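Local coordinates for cell division control protein 45 cdc45 putative (Entamoeba histolytica, PDB 6CC2) that is probably a subunit of the replicative Cdc45-MCM-GINS helicase and may regulate DNA replication through a conformational switch, at residues Arg16-Asp21 with Val77-Phe82; Glu47-Leu52 with Leu193-Asn198. All blocks are in the same frame, centred on the assembly; numbering follows the deposited sequence.

Contact 1 (Arg16-Asp21 with Val77-Phe82); sequences RNRGKD and VHTVFF
R18 reaches from the last turn of helix 8-20 onto the start of strand 77-83, where it meets H78 and T79. With the R18 chain bent at chi3 (-64°), the guanidinium brings two neighbouring N-H groups to bear on two acceptors. NE donates to ND1 of H78 over 2.9 Å. That partner lies close to the guanidinium plane, although NE itself is tilted out of the plane of the imidazole. The second donor, NH1 of R18, binds OG1 of T79 at 2.8 Å, again near the guanidinium plane, and a weak bond from NE to the same OG1 completes the grip. Closer to the backbone, CB of R18 sits over one face of the H78 ring, 3.6 Å from its centroid, as a CH-pi contact. The imidazole thus takes a methylene on its face and a donor at ND1 from the same residue. G19, next along, brings its backbone N to 4.2 Å from NE2 of H78. The turn winds down with D21 N bonded to R18 O. On the strand, the psi of H78 (-20°) departs from extended geometry, and the consecutive H78 and T79 both point toward the helix. F102, on the adjoining strand 102-106, adds a cation-pi partner for R18. This is a helix lying against a parallel beta sheet, as in the Rossmann-like alpha/beta domain of the RecJ and DHH phosphoesterases, to which Cdc45 is related.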
loop_
_atom_site.group_PDB
_atom_site.type_symbol
_atom_site.label_atom_id
_atom_site.label_comp_id
_atom_site.label_asym_id
_atom_site.label_seq_id
_atom_site.Cartn_x
_atom_site.Cartn_y
_atom_site.Cartn_z
ATOM N N ARG A 16 -18.954 -19.908 -14.630
ATOM C CA ARG A 16 -19.297 -21.311 -14.420
ATOM C C ARG A 16 -19.438 -22.063 -15.740
ATOM O O ARG A 16 -18.909 -23.169 -15.890
ATOM C CB ARG A 16 -20.587 -21.418 -13.608
ATOM C CG ARG A 16 -20.421 -21.203 -12.115
ATOM C CD ARG A 16 -21.732 -21.482 -11.366
ATOM N NE ARG A 16 -22.651 -20.347 -11.427
ATOM C CZ ARG A 16 -23.047 -19.627 -10.373
ATOM N NH1 ARG A 16 -22.625 -19.923 -9.149
ATOM N NH2 ARG A 16 -23.880 -18.610 -10.548
ATOM N N ASN A 17 -20.166 -21.491 -16.701
ATOM C CA ASN A 17 -20.376 -22.173 -17.972
ATOM C C ASN A 17 -19.064 -22.389 -18.713
ATOM O O ASN A 17 -18.832 -23.466 -19.281
ATOM C CB ASN A 17 -21.350 -21.383 -18.839
ATOM C CG ASN A 17 -22.775 -21.519 -18.364
ATOM O OD1 ASN A 17 -23.085 -22.399 -17.564
ATOM N ND2 ASN A 17 -23.653 -20.651 -18.853
ATOM N N ARG A 18 -18.201 -21.373 -18.739
ATOM C CA ARG A 18 -16.921 -21.524 -19.421
ATOM C C ARG A 18 -15.982 -22.419 -18.633
ATOM O O ARG A 18 -15.124 -23.084 -19.222
ATOM C CB ARG A 18 -16.308 -20.153 -19.683
ATOM C CG ARG A 18 -17.175 -19.284 -20.595
ATOM C CD ARG A 18 -16.446 -17.998 -21.028
ATOM N NE ARG A 18 -16.120 -17.091 -19.932
ATOM C CZ ARG A 18 -16.937 -16.155 -19.447
ATOM N NH1 ARG A 18 -16.510 -15.371 -18.459
ATOM N NH2 ARG A 18 -18.174 -16.012 -19.925
ATOM N N GLY A 19 -16.152 -22.485 -17.309
ATOM C CA GLY A 19 -15.311 -23.349 -16.499
ATOM C C GLY A 19 -15.581 -24.824 -16.695
ATOM O O GLY A 19 -14.705 -25.647 -16.412
ATOM N N LYS A 20 -16.770 -25.182 -17.183
ATOM C CA LYS A 20 -17.058 -26.583 -17.466
ATOM C C LYS A 20 -16.258 -27.088 -18.661
ATOM O O LYS A 20 -15.974 -28.286 -18.750
ATOM C CB LYS A 20 -18.552 -26.772 -17.727
ATOM C CG LYS A 20 -19.435 -26.547 -16.516
ATOM C CD LYS A 20 -20.880 -26.252 -16.923
ATOM C CE LYS A 20 -21.386 -27.222 -17.971
ATOM N NZ LYS A 20 -22.853 -27.082 -18.206
ATOM N N ASP A 21 -15.887 -26.196 -19.579
ATOM C CA ASP A 21 -15.197 -26.568 -20.805
ATOM C C ASP A 21 -13.681 -26.626 -20.635
ATOM O O ASP A 21 -12.953 -26.515 -21.628
ATOM C CB ASP A 21 -15.566 -25.587 -21.924
ATOM C CG ASP A 21 -15.446 -26.203 -23.307
ATOM O OD1 ASP A 21 -16.239 -27.119 -23.622
ATOM O OD2 ASP A 21 -14.568 -25.766 -24.082
ATOM N N VAL A 77 -7.120 -20.124 -21.126
ATOM C CA VAL A 77 -7.633 -18.968 -20.404
ATOM C C VAL A 77 -8.810 -18.381 -21.173
ATOM O O VAL A 77 -8.677 -17.988 -22.333
ATOM C CB VAL A 77 -6.527 -17.925 -20.178
ATOM C CG1 VAL A 77 -7.088 -16.702 -19.466
ATOM C CG2 VAL A 77 -5.414 -18.542 -19.365
ATOM N N HIS A 78 -9.976 -18.330 -20.519
ATOM C CA HIS A 78 -11.188 -17.789 -21.112
ATOM C C HIS A 78 -11.578 -16.430 -20.553
ATOM O O HIS A 78 -12.328 -15.701 -21.209
ATOM C CB HIS A 78 -12.369 -18.757 -20.902
ATOM C CG HIS A 78 -12.758 -18.965 -19.462
ATOM N ND1 HIS A 78 -13.680 -18.174 -18.813
ATOM C CD2 HIS A 78 -12.360 -19.888 -18.553
ATOM C CE1 HIS A 78 -13.837 -18.598 -17.573
ATOM N NE2 HIS A 78 -13.048 -19.639 -17.389
ATOM N N THR A 79 -11.078 -16.066 -19.374
ATOM C CA THR A 79 -11.451 -14.839 -18.715
ATOM C C THR A 79 -10.204 -14.284 -18.037
ATOM O O THR A 79 -9.406 -15.053 -17.490
ATOM C CB THR A 79 -12.532 -15.068 -17.654
ATOM O OG1 THR A 79 -13.693 -15.635 -18.244
ATOM C CG2 THR A 79 -12.926 -13.772 -16.992
ATOM N N VAL A 80 -10.050 -12.964 -18.062
ATOM C CA VAL A 80 -9.000 -12.298 -17.295
ATOM C C VAL A 80 -9.642 -11.243 -16.407
ATOM O O VAL A 80 -10.600 -10.569 -16.806
ATOM C CB VAL A 80 -7.920 -11.660 -18.198
ATOM C CG1 VAL A 80 -7.276 -12.726 -19.038
ATOM C CG2 VAL A 80 -8.512 -10.547 -19.053
ATOM N N PHE A 81 -9.113 -11.124 -15.193
ATOM C CA PHE A 81 -9.416 -10.035 -14.277
ATOM C C PHE A 81 -8.147 -9.216 -14.091
ATOM O O PHE A 81 -7.082 -9.786 -13.851
ATOM C CB PHE A 81 -9.864 -10.564 -12.912
ATOM C CG PHE A 81 -11.237 -11.105 -12.901
ATOM C CD1 PHE A 81 -11.492 -12.404 -13.324
ATOM C CD2 PHE A 81 -12.302 -10.327 -12.450
ATOM C CE1 PHE A 81 -12.776 -12.916 -13.285
ATOM C CE2 PHE A 81 -13.587 -10.847 -12.424
ATOM C CZ PHE A 81 -13.819 -12.130 -12.852
ATOM N N PHE A 82 -8.265 -7.900 -14.213
ATOM C CA PHE A 82 -7.202 -6.964 -13.880
ATOM C C PHE A 82 -7.580 -6.317 -12.555
ATOM O O PHE A 82 -8.654 -5.700 -12.441
ATOM C CB PHE A 82 -7.037 -5.917 -14.978
ATOM C CG PHE A 82 -6.675 -6.494 -16.331
ATOM C CD1 PHE A 82 -5.813 -7.574 -16.439
ATOM C CD2 PHE A 82 -7.208 -5.960 -17.480
ATOM C CE1 PHE A 82 -5.475 -8.102 -17.678
ATOM C CE2 PHE A 82 -6.872 -6.479 -18.728
ATOM C CZ PHE A 82 -5.999 -7.558 -18.825
#

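Contact 2 (Glu47-Leu52 with Leu193-Asn198); sequences EKDGLL and LNKVEN. With EDO (1,2-ethanediol), chain J; EDO (1,2-ethanediol), chain B.
Two carboxylates, those of D49 and E197, each receive a lysine from across the contact, and they do so differently. As modelled, NZ of K195 lies nearly level with the D49 carboxylate and nearer OD2, at about 2.7 Å, than OD1, at 3.4 Å, but OD2 is crowded against the lysine, so both its place and this orientation are less sure. NZ of K48 comes to the oxygen side of the E197 carboxylate from above its plane, at a slant, 3.1 Å from OE2 and 3.3 Å from OE1. Each pair is a salt bridge, though the hydrogen bonds within them are weak. The side chains in both pairs approach from opposite directions, and the charges are exchanged: the segment 47-52 gives one lysine and one aspartate, the segment 193-198 one lysine and one glutamate. K48 starts with CG anti to its backbone N (chi1 -153°) and bends at chi2 and chi3 to bring its ammonium group to E197. Y12 of helix 8-20 also bonds to OD2 of D49, and its side chain touches K195, linking that helix to the bridge. Helix 33-48 ends within 47-52 and helix 182-192 just before 193-198, each closed by a Schellman motif with G50 or N194 at positive phi; the arrangement is a surface pair of salt bridges joining two helix-ending turns.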
loop_
_atom_site.group_PDB
_atom_site.type_symbol
_atom_site.label_atom_id
_atom_site.label_comp_id
_atom_site.label_asym_id
_atom_site.label_seq_id
_atom_site.Cartn_x
_atom_site.Cartn_y
_atom_site.Cartn_z
ATOM N N GLU A 47 -12.879 -21.358 -5.771
ATOM C CA GLU A 47 -12.589 -22.668 -5.198
ATOM C C GLU A 47 -13.872 -23.434 -4.900
ATOM O O GLU A 47 -14.009 -24.614 -5.253
ATOM C CB GLU A 47 -11.768 -22.521 -3.920
ATOM C CG GLU A 47 -10.328 -22.095 -4.115
ATOM C CD GLU A 47 -9.645 -21.771 -2.794
ATOM O OE1 GLU A 47 -10.072 -22.308 -1.750
ATOM O OE2 GLU A 47 -8.687 -20.969 -2.798
ATOM N N LYS A 48 -14.831 -22.774 -4.249
ATOM C CA LYS A 48 -16.065 -23.451 -3.861
ATOM C C LYS A 48 -16.839 -23.944 -5.073
ATOM O O LYS A 48 -17.542 -24.951 -4.987
ATOM C CB LYS A 48 -16.924 -22.504 -3.018
ATOM C CG LYS A 48 -17.845 -23.203 -2.038
ATOM C CD LYS A 48 -17.713 -22.610 -0.642
ATOM C CE LYS A 48 -16.388 -22.993 0.001
ATOM N NZ LYS A 48 -16.186 -22.310 1.309
ATOM N N ASP A 49 -16.698 -23.280 -6.218
ATOM C CA ASP A 49 -17.412 -23.643 -7.433
ATOM C C ASP A 49 -16.563 -24.458 -8.412
ATOM O O ASP A 49 -17.019 -24.752 -9.521
ATOM C CB ASP A 49 -17.935 -22.388 -8.128
ATOM C CG ASP A 49 -19.098 -21.756 -7.399
ATOM O OD1 ASP A 49 -20.079 -22.484 -7.111
ATOM O OD2 ASP A 49 -19.028 -20.533 -7.121
ATOM N N GLY A 50 -15.343 -24.823 -8.029
ATOM C CA GLY A 50 -14.511 -25.646 -8.879
ATOM C C GLY A 50 -13.967 -24.941 -10.098
ATOM O O GLY A 50 -13.648 -25.609 -11.091
ATOM N N LEU A 51 -13.849 -23.620 -10.056
ATOM C CA LEU A 51 -13.400 -22.838 -11.202
ATOM C C LEU A 51 -11.880 -22.726 -11.169
ATOM O O LEU A 51 -11.318 -22.162 -10.223
ATOM C CB LEU A 51 -14.033 -21.453 -11.209
ATOM C CG LEU A 51 -15.476 -21.342 -11.683
ATOM C CD1 LEU A 51 -16.347 -22.346 -10.986
ATOM C CD2 LEU A 51 -15.997 -19.941 -11.468
ATOM N N LEU A 52 -11.225 -23.280 -12.188
ATOM C CA LEU A 52 -9.774 -23.195 -12.285
ATOM C C LEU A 52 -9.341 -21.754 -12.502
ATOM O O LEU A 52 -9.954 -21.009 -13.267
ATOM C CB LEU A 52 -9.282 -24.074 -13.429
ATOM C CG LEU A 52 -9.715 -25.528 -13.334
ATOM C CD1 LEU A 52 -9.140 -26.334 -14.493
ATOM C CD2 LEU A 52 -9.306 -26.124 -12.003
ATOM N N LEU A 193 -24.362 -12.493 -4.716
ATOM C CA LEU A 193 -24.562 -13.859 -5.212
ATOM C C LEU A 193 -24.833 -14.869 -4.098
ATOM O O LEU A 193 -24.877 -16.080 -4.376
ATOM C CB LEU A 193 -23.335 -14.297 -6.010
ATOM C CG LEU A 193 -23.006 -13.440 -7.235
ATOM C CD1 LEU A 193 -21.707 -13.913 -7.886
ATOM C CD2 LEU A 193 -24.151 -13.494 -8.241
ATOM N N ASN A 194 -25.023 -14.407 -2.871
ATOM C CA ASN A 194 -25.256 -15.267 -1.703
ATOM C C ASN A 194 -24.106 -16.253 -1.503
ATOM O O ASN A 194 -24.305 -17.423 -1.183
ATOM C CB ASN A 194 -26.592 -15.988 -1.810
ATOM C CG ASN A 194 -27.751 -15.121 -1.377
ATOM O OD1 ASN A 194 -27.584 -14.212 -0.563
ATOM N ND2 ASN A 194 -28.931 -15.404 -1.899
ATOM N N LYS A 195 -22.886 -15.773 -1.695
ATOM C CA LYS A 195 -21.690 -16.597 -1.535
ATOM C C LYS A 195 -20.783 -16.062 -0.442
ATOM O O LYS A 195 -19.607 -16.447 -0.368
ATOM C CB LYS A 195 -20.918 -16.679 -2.863
ATOM C CG LYS A 195 -21.778 -17.154 -4.041
ATOM C CD LYS A 195 -20.997 -17.074 -5.353
ATOM C CE LYS A 195 -20.291 -18.371 -5.671
ATOM N NZ LYS A 195 -21.261 -19.441 -6.057
ATOM N N VAL A 196 -21.273 -15.154 0.395
ATOM C CA VAL A 196 -20.407 -14.539 1.381
ATOM C C VAL A 196 -20.048 -15.544 2.467
ATOM O O VAL A 196 -20.898 -16.321 2.936
ATOM C CB VAL A 196 -21.063 -13.270 1.954
ATOM C CG1 VAL A 196 -22.354 -13.562 2.639
ATOM C CG2 VAL A 196 -20.094 -12.578 2.918
ATOM N N GLU A 197 -18.763 -15.582 2.809
ATOM C CA GLU A 197 -18.257 -16.238 4.005
ATOM C C GLU A 197 -17.754 -15.157 4.954
ATOM O O GLU A 197 -17.117 -14.190 4.530
ATOM C CB GLU A 197 -17.126 -17.204 3.655
ATOM C CG GLU A 197 -17.545 -18.289 2.673
ATOM C CD GLU A 197 -16.363 -19.047 2.107
ATOM O OE1 GLU A 197 -16.182 -19.028 0.873
ATOM O OE2 GLU A 197 -15.617 -19.660 2.897
ATOM N N ASN A 198 -18.059 -15.290 6.241
ATOM C CA ASN A 198 -17.842 -14.147 7.124
ATOM C C ASN A 198 -16.357 -13.780 7.264
ATOM O O ASN A 198 -16.060 -12.628 7.534
ATOM C CB ASN A 198 -18.485 -14.388 8.473
ATOM C CG ASN A 198 -19.995 -14.268 8.412
ATOM O OD1 ASN A 198 -20.572 -14.194 7.322
ATOM N ND2 ASN A 198 -20.643 -14.272 9.557
HETATM C C1 EDO J . -4.978 -19.689 -4.734
HETATM O O1 EDO J . -5.139 -19.345 -6.117
HETATM C C2 EDO J . -6.347 -19.956 -4.126
HETATM O O2 EDO J . -7.027 -20.960 -4.892
HETATM C C1 EDO B . -18.108 -12.507 13.517
HETATM O O1 EDO B . -18.572 -11.331 13.771
HETATM C C2 EDO B . -18.884 -13.092 12.336
HETATM O O2 EDO B . -18.557 -14.459 12.253
#

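From the N terminus, the chain runs along helix 8-20, through strand 24-29 and helix 33-48 to 47-52, and then by strand 53-57 and helix 61-71 to 77-82, where contact 1 closes its loop. Contact 2 begins inside that loop and closes well beyond it, at 193-198, so the two cross. Contact 1 holds helix 8-20 on the parallel sheet; contact 2 fastens the end of helix 33-48 to the connection between helices 182-192 and 199-213. Their centres are about 15 Å apart. They meet at R16, whose NH1 lies 3.4 Å from NZ of K195 and 4.1 Å from OD1 of D49, two cationic groups gathered round one carboxylate.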